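Side-chain contacts in capsule biosynthesis protein CapD proenzyme (Bacillus anthracis, PDB 3G9K), which cleaves the poly-gamma-D-glutamate capsule of Bacillus anthracis and joins it by an amide bond to the diaminopimelic acid of the peptidoglycan: residues D155-S158 against I159-P162; S241-T244 against L245-L249. All blocks are in the same frame, centred on the assembly; numbering follows the deposited sequence.

How the interactions relate
Both contacts are local, each made within one continuous piece of the larger chain of this gamma-glutamyltransferase-family enzyme, yet they lie on opposite sides of that chain's centre, centres about 41 Å apart. Interaction 1 is a partly buried turn in the loop between helix 139-152 and strand 172-173; interaction 2, fully buried, is the first turns of helix 242-254. Backbone N-H to carbonyl bonds and a bridging water are found in each. In 155-162 the bonds are bent, one carbonyl takes two donors, the second weakly, and the water links main-chain atoms. In 241-249 four nearly straight helical bonds run in sequence, and the water joins two side chains. Each contact also packs against the smaller chain.

Interaction 1 of 2, residues D155-S158 against I159-P162; sequences DKLS and IFYP
Leu157 and Tyr161 meet round two overlapping type I beta turns, 157-160 and 158-161. Leu157 O receives Phe160 N at 3.1 Å, and also a weak, longer bond from Tyr161 N. The same Tyr161 N reaches Ser158 O at 3.2 Å, with an N-H...O angle of only 136°. A water bridges the backbone, donating to Lys156 O and accepting from Ile159 N.

The apolar contacts hang from this frame. Leu157 CG lies 4.0 Å from Phe160 CD2, while Leu157 CB comes within 4.1 Å of Tyr161 CD1, so one leucine touches both rings. With CG anti to its carbonyl carbon (chi1 -63°), Tyr161 turns its ring edge to Leu157 O, which lies in the ring plane 3.6 Å from CD1. Ile159 CG1 sits 3.6 Å above the Phe160 ring, over its centre.

Beyond the turn, Tyr161 OH bonds to Leu145 O of helix 139-152, and Phe160 meets the ring of Phe34 of the smaller chain. Lys156 NZ reaches Tyr29 O of that same chain.

The chemistry implies a turn bound internally by bent, shared backbone bonds, with its two buried rings fitted against helix 139-152 and, through Phe160, the partner chain.

Interaction 2 of 2, residues S241-T244 against L245-L249; sequences SGVT and LLQML
Gln247 lies one helical turn beyond Val243 and lays its side chain across that of Val243. Its CB is 3.4 Å from Val243 O, and CG, anti to the Gln247 carbonyl carbon (chi1 -71°), comes closer still, 3.1 Å from that oxygen. From there the chain runs extended: CD meets Val243 CG1 at 3.6 Å, and NE2 lies 3.4 Å from the same methyl. At the tip, OE1 accepts a 2.7 Å bond from a water that in turn accepts one from Thr244 OG1, while NE2 donates to Met299 O.

Val243 O takes Gln247 N at 2.9 Å, the N-H...O angle 171°, and the bonds from Leu245, Leu246 and Met248 to Ser241, Gly242 and Thr244 complete the i to i+4 series. Ser241, at the N-cap, makes no side-chain capping bond; its OG bonds instead to Arg282 NE and Thr58 O of the smaller chain. Val243 and Leu246 rest on strand 219-228 and Met248 on helix 264-284.

Oxygen and nitrogen of the buried amide each have a partner, which should fix its rotation. Gln247 thus packs with its apolar stem and ties helix 242-254 to the end of helix 296-299 with its amide.

Interaction 1 of 2, residues D155-S158 against I159-P162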
ATOM      1  N   ASP A 155     -13.934  17.122  19.385  1.00 27.90           N
ATOM      2  CA  ASP A 155     -14.466  18.422  18.988  1.00 28.57           C
ATOM      3  C   ASP A 155     -13.659  19.038  17.839  1.00 28.31           C
ATOM      4  O   ASP A 155     -14.060  20.057  17.303  1.00 29.03           O
ATOM      5  CB  ASP A 155     -14.560  19.396  20.187  1.00 29.11           C
ATOM      6  CG  ASP A 155     -13.221  19.668  20.862  1.00 30.20           C
ATOM      7  OD1 ASP A 155     -12.167  19.133  20.436  1.00 31.76           O
ATOM      8  OD2 ASP A 155     -13.222  20.413  21.865  1.00 33.45           O
ATOM      9  N   LYS A 156     -12.533  18.422  17.479  1.00 28.02           N
ATOM     10  CA  LYS A 156     -11.672  18.920  16.402  1.00 26.98           C
ATOM     11  C   LYS A 156     -12.168  18.493  14.995  1.00 26.65           C
ATOM     12  O   LYS A 156     -11.671  19.006  13.994  1.00 24.38           O
ATOM     13  CB  LYS A 156     -10.254  18.357  16.566  1.00 27.52           C
ATOM     14  CG  LYS A 156      -9.387  18.869  17.745  1.00 28.47           C
ATOM     15  CD  LYS A 156      -7.902  18.738  17.328  1.00 28.57           C
ATOM     16  CE  LYS A 156      -6.941  18.623  18.497  1.00 30.28           C
ATOM     17  NZ  LYS A 156      -5.526  18.401  18.045  1.00 30.32           N
ATOM     18  N   LEU A 157     -13.131  17.571  14.937  1.00 25.02           N
ATOM     19  CA  LEU A 157     -13.437  16.809  13.721  1.00 25.60           C
ATOM     20  C   LEU A 157     -14.793  17.178  13.094  1.00 24.88           C
ATOM     21  O   LEU A 157     -15.409  16.387  12.365  1.00 24.92           O
ATOM     22  CB  LEU A 157     -13.344  15.306  14.064  1.00 25.39           C
ATOM     23  CG  LEU A 157     -12.031  14.605  13.755  1.00 26.78           C
ATOM     24  CD1 LEU A 157     -10.778  15.461  13.897  1.00 26.98           C
ATOM     25  CD2 LEU A 157     -11.913  13.263  14.473  1.00 26.32           C
ATOM     26  N   SER A 158     -15.243  18.400  13.316  1.00 24.41           N
ATOM     27  CA  SER A 158     -16.590  18.747  12.894  1.00 25.14           C
ATOM     28  C   SER A 158     -16.786  18.633  11.385  1.00 24.88           C
ATOM     29  O   SER A 158     -17.852  18.236  10.960  1.00 25.99           O
ATOM     30  CB  SER A 158     -16.960  20.156  13.363  1.00 25.75           C
ATOM     31  OG  SER A 158     -15.964  21.050  12.931  1.00 29.26           O
ATOM     32  N   ILE A 159     -15.776  18.941  10.562  1.00 24.63           N
ATOM     33  CA  ILE A 159     -15.963  18.801   9.084  1.00 23.48           C
ATOM     34  C   ILE A 159     -16.255  17.387   8.570  1.00 23.76           C
ATOM     35  O   ILE A 159     -16.870  17.230   7.495  1.00 22.96           O
ATOM     36  CB  ILE A 159     -14.805  19.369   8.243  1.00 23.13           C
ATOM     37  CG1 ILE A 159     -13.530  18.509   8.354  1.00 20.85           C
ATOM     38  CG2 ILE A 159     -14.483  20.762   8.622  1.00 23.96           C
ATOM     39  CD1 ILE A 159     -12.389  19.094   7.542  1.00 20.57           C
ATOM     40  N   PHE A 160     -15.788  16.375   9.305  1.00 22.97           N
ATOM     41  CA  PHE A 160     -16.011  14.973   8.968  1.00 24.12           C
ATOM     42  C   PHE A 160     -17.283  14.403   9.566  1.00 24.74           C
ATOM     43  O   PHE A 160     -17.742  13.344   9.134  1.00 25.62           O
ATOM     44  CB  PHE A 160     -14.846  14.128   9.475  1.00 23.43           C
ATOM     45  CG  PHE A 160     -13.519  14.587   8.965  1.00 22.61           C
ATOM     46  CD1 PHE A 160     -13.168  14.385   7.630  1.00 23.15           C
ATOM     47  CD2 PHE A 160     -12.622  15.224   9.805  1.00 22.60           C
ATOM     48  CE1 PHE A 160     -11.935  14.804   7.159  1.00 20.43           C
ATOM     49  CE2 PHE A 160     -11.389  15.648   9.342  1.00 21.50           C
ATOM     50  CZ  PHE A 160     -11.028  15.399   8.015  1.00 21.25           C
ATOM     51  N   TYR A 161     -17.807  15.080  10.595  1.00 25.87           N
ATOM     52  CA  TYR A 161     -19.027  14.660  11.294  1.00 26.53           C
ATOM     53  C   TYR A 161     -19.990  15.823  11.424  1.00 28.17           C
ATOM     54  O   TYR A 161     -20.284  16.235  12.519  1.00 30.12           O
ATOM     55  CB  TYR A 161     -18.716  14.112  12.674  1.00 25.30           C
ATOM     56  CG  TYR A 161     -17.867  12.866  12.686  1.00 23.43           C
ATOM     57  CD1 TYR A 161     -16.474  12.963  12.752  1.00 24.91           C
ATOM     58  CD2 TYR A 161     -18.437  11.599  12.601  1.00 23.73           C
ATOM     59  CE1 TYR A 161     -15.683  11.838  12.777  1.00 23.37           C
ATOM     60  CE2 TYR A 161     -17.636  10.434  12.621  1.00 22.77           C
ATOM     61  CZ  TYR A 161     -16.257  10.569  12.696  1.00 22.20           C
ATOM     62  OH  TYR A 161     -15.425   9.452  12.723  1.00 20.24           O
ATOM     63  N   PRO A 162     -20.500  16.329  10.299  1.00 30.05           N
ATOM     64  CA  PRO A 162     -21.468  17.428  10.272  1.00 31.56           C
ATOM     65  C   PRO A 162     -22.757  17.083  11.029  1.00 32.97           C
ATOM     66  O   PRO A 162     -23.357  16.029  10.797  1.00 33.17           O
ATOM     67  CB  PRO A 162     -21.765  17.577   8.777  1.00 31.79           C
ATOM     68  CG  PRO A 162     -20.613  17.014   8.117  1.00 31.46           C
ATOM     69  CD  PRO A 162     -20.226  15.852   8.938  1.00 29.88           C
TER
HETATM   70  O   HOH W   1     -12.929  19.918  11.580  1.00 28.72           O

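Interaction 2 of 2, residues S241-T244 against L245-L249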
ATOM      1  N   SER A 241       8.178  -6.258   3.913  1.00 24.89           N
ATOM      2  CA  SER A 241       8.114  -7.727   3.893  1.00 24.68           C
ATOM      3  C   SER A 241       8.047  -8.356   2.496  1.00 22.54           C
ATOM      4  O   SER A 241       7.384  -9.344   2.272  1.00 22.93           O
ATOM      5  CB  SER A 241       6.922  -8.159   4.738  1.00 24.54           C
ATOM      6  OG  SER A 241       7.228  -7.862   6.090  1.00 26.46           O
ATOM      7  N   GLY A 242       8.788  -7.800   1.573  1.00 22.12           N
ATOM      8  CA  GLY A 242       8.938  -8.415   0.265  1.00 22.74           C
ATOM      9  C   GLY A 242       9.634  -9.768   0.315  1.00 22.92           C
ATOM     10  O   GLY A 242       9.290 -10.648  -0.455  1.00 21.66           O
ATOM     11  N   VAL A 243      10.607  -9.937   1.207  1.00 22.97           N
ATOM     12  CA  VAL A 243      11.239 -11.272   1.379  1.00 23.74           C
ATOM     13  C   VAL A 243      10.192 -12.367   1.699  1.00 23.65           C
ATOM     14  O   VAL A 243      10.170 -13.431   1.081  1.00 23.94           O
ATOM     15  CB  VAL A 243      12.343 -11.275   2.458  1.00 24.12           C
ATOM     16  CG1 VAL A 243      12.760 -12.724   2.776  1.00 23.36           C
ATOM     17  CG2 VAL A 243      13.558 -10.423   2.021  1.00 27.09           C
ATOM     18  N   THR A 244       9.304 -12.081   2.637  1.00 23.64           N
ATOM     19  CA  THR A 244       8.262 -13.022   3.035  1.00 23.53           C
ATOM     20  C   THR A 244       7.344 -13.355   1.869  1.00 22.56           C
ATOM     21  O   THR A 244       7.000 -14.495   1.669  1.00 23.13           O
ATOM     22  CB  THR A 244       7.453 -12.468   4.211  1.00 22.99           C
ATOM     23  OG1 THR A 244       8.334 -12.185   5.300  1.00 26.90           O
ATOM     24  CG2 THR A 244       6.388 -13.461   4.680  1.00 24.76           C
ATOM     25  N   LEU A 245       6.945 -12.346   1.102  1.00 22.54           N
ATOM     26  CA  LEU A 245       6.049 -12.568  -0.034  1.00 23.02           C
ATOM     27  C   LEU A 245       6.704 -13.447  -1.082  1.00 23.15           C
ATOM     28  O   LEU A 245       6.097 -14.408  -1.557  1.00 21.87           O
ATOM     29  CB  LEU A 245       5.647 -11.223  -0.657  1.00 22.95           C
ATOM     30  CG  LEU A 245       4.985 -11.261  -2.030  1.00 23.22           C
ATOM     31  CD1 LEU A 245       3.773 -12.200  -2.090  1.00 25.48           C
ATOM     32  CD2 LEU A 245       4.608  -9.811  -2.405  1.00 24.00           C
ATOM     33  N   LEU A 246       7.963 -13.152  -1.409  1.00 24.25           N
ATOM     34  CA  LEU A 246       8.683 -13.914  -2.433  1.00 24.83           C
ATOM     35  C   LEU A 246       9.019 -15.373  -2.019  1.00 24.94           C
ATOM     36  O   LEU A 246       8.958 -16.287  -2.831  1.00 24.63           O
ATOM     37  CB  LEU A 246       9.988 -13.194  -2.792  1.00 25.56           C
ATOM     38  CG  LEU A 246      10.393 -13.111  -4.261  1.00 28.31           C
ATOM     39  CD1 LEU A 246      11.858 -12.693  -4.392  1.00 25.86           C
ATOM     40  CD2 LEU A 246      10.045 -14.316  -5.087  1.00 26.45           C
ATOM     41  N   GLN A 247       9.424 -15.556  -0.773  1.00 24.82           N
ATOM     42  CA  GLN A 247       9.516 -16.887  -0.187  1.00 25.08           C
ATOM     43  C   GLN A 247       8.225 -17.709  -0.350  1.00 25.23           C
ATOM     44  O   GLN A 247       8.270 -18.879  -0.774  1.00 26.16           O
ATOM     45  CB  GLN A 247       9.846 -16.783   1.307  1.00 24.82           C
ATOM     46  CG  GLN A 247      11.254 -16.325   1.595  1.00 26.18           C
ATOM     47  CD  GLN A 247      11.508 -16.095   3.076  1.00 26.62           C
ATOM     48  OE1 GLN A 247      10.568 -15.955   3.871  1.00 26.43           O
ATOM     49  NE2 GLN A 247      12.803 -16.076   3.466  1.00 29.68           N
HETATM   50  N   MSE A 248       7.118 -17.106  -0.009  1.00 30.17           N
HETATM   51  CA  MSE A 248       5.812 -17.748  -0.140  1.00 30.15           C
HETATM   52  C   MSE A 248       5.451 -18.077  -1.592  1.00 30.41           C
HETATM   53  O   MSE A 248       4.926 -19.157  -1.869  1.00 30.32           O
HETATM   54  CB  MSE A 248       4.719 -16.900   0.502  1.00 29.38           C
HETATM   55  CG  MSE A 248       4.724 -16.916   2.019  1.00 28.37           C
HETATM   56 SE   MSE A 248       3.329 -15.889   2.843  0.50 22.78          SE
HETATM   57  CE  MSE A 248       1.780 -16.711   2.047  1.00 28.00           C
ATOM     58  N   LEU A 249       5.701 -17.133  -2.500  1.00 23.60           N
ATOM     59  CA  LEU A 249       5.493 -17.383  -3.921  1.00 24.64           C
ATOM     60  C   LEU A 249       6.355 -18.563  -4.383  1.00 25.62           C
ATOM     61  O   LEU A 249       5.865 -19.436  -5.085  1.00 25.49           O
ATOM     62  CB  LEU A 249       5.822 -16.148  -4.761  1.00 24.50           C
ATOM     63  CG  LEU A 249       4.879 -14.929  -4.632  1.00 23.97           C
ATOM     64  CD1 LEU A 249       5.508 -13.727  -5.325  1.00 23.29           C
ATOM     65  CD2 LEU A 249       3.453 -15.206  -5.203  1.00 22.44           C
TER
HETATM   66  O   HOH W   2      10.037 -14.189   5.792  1.00 43.36           O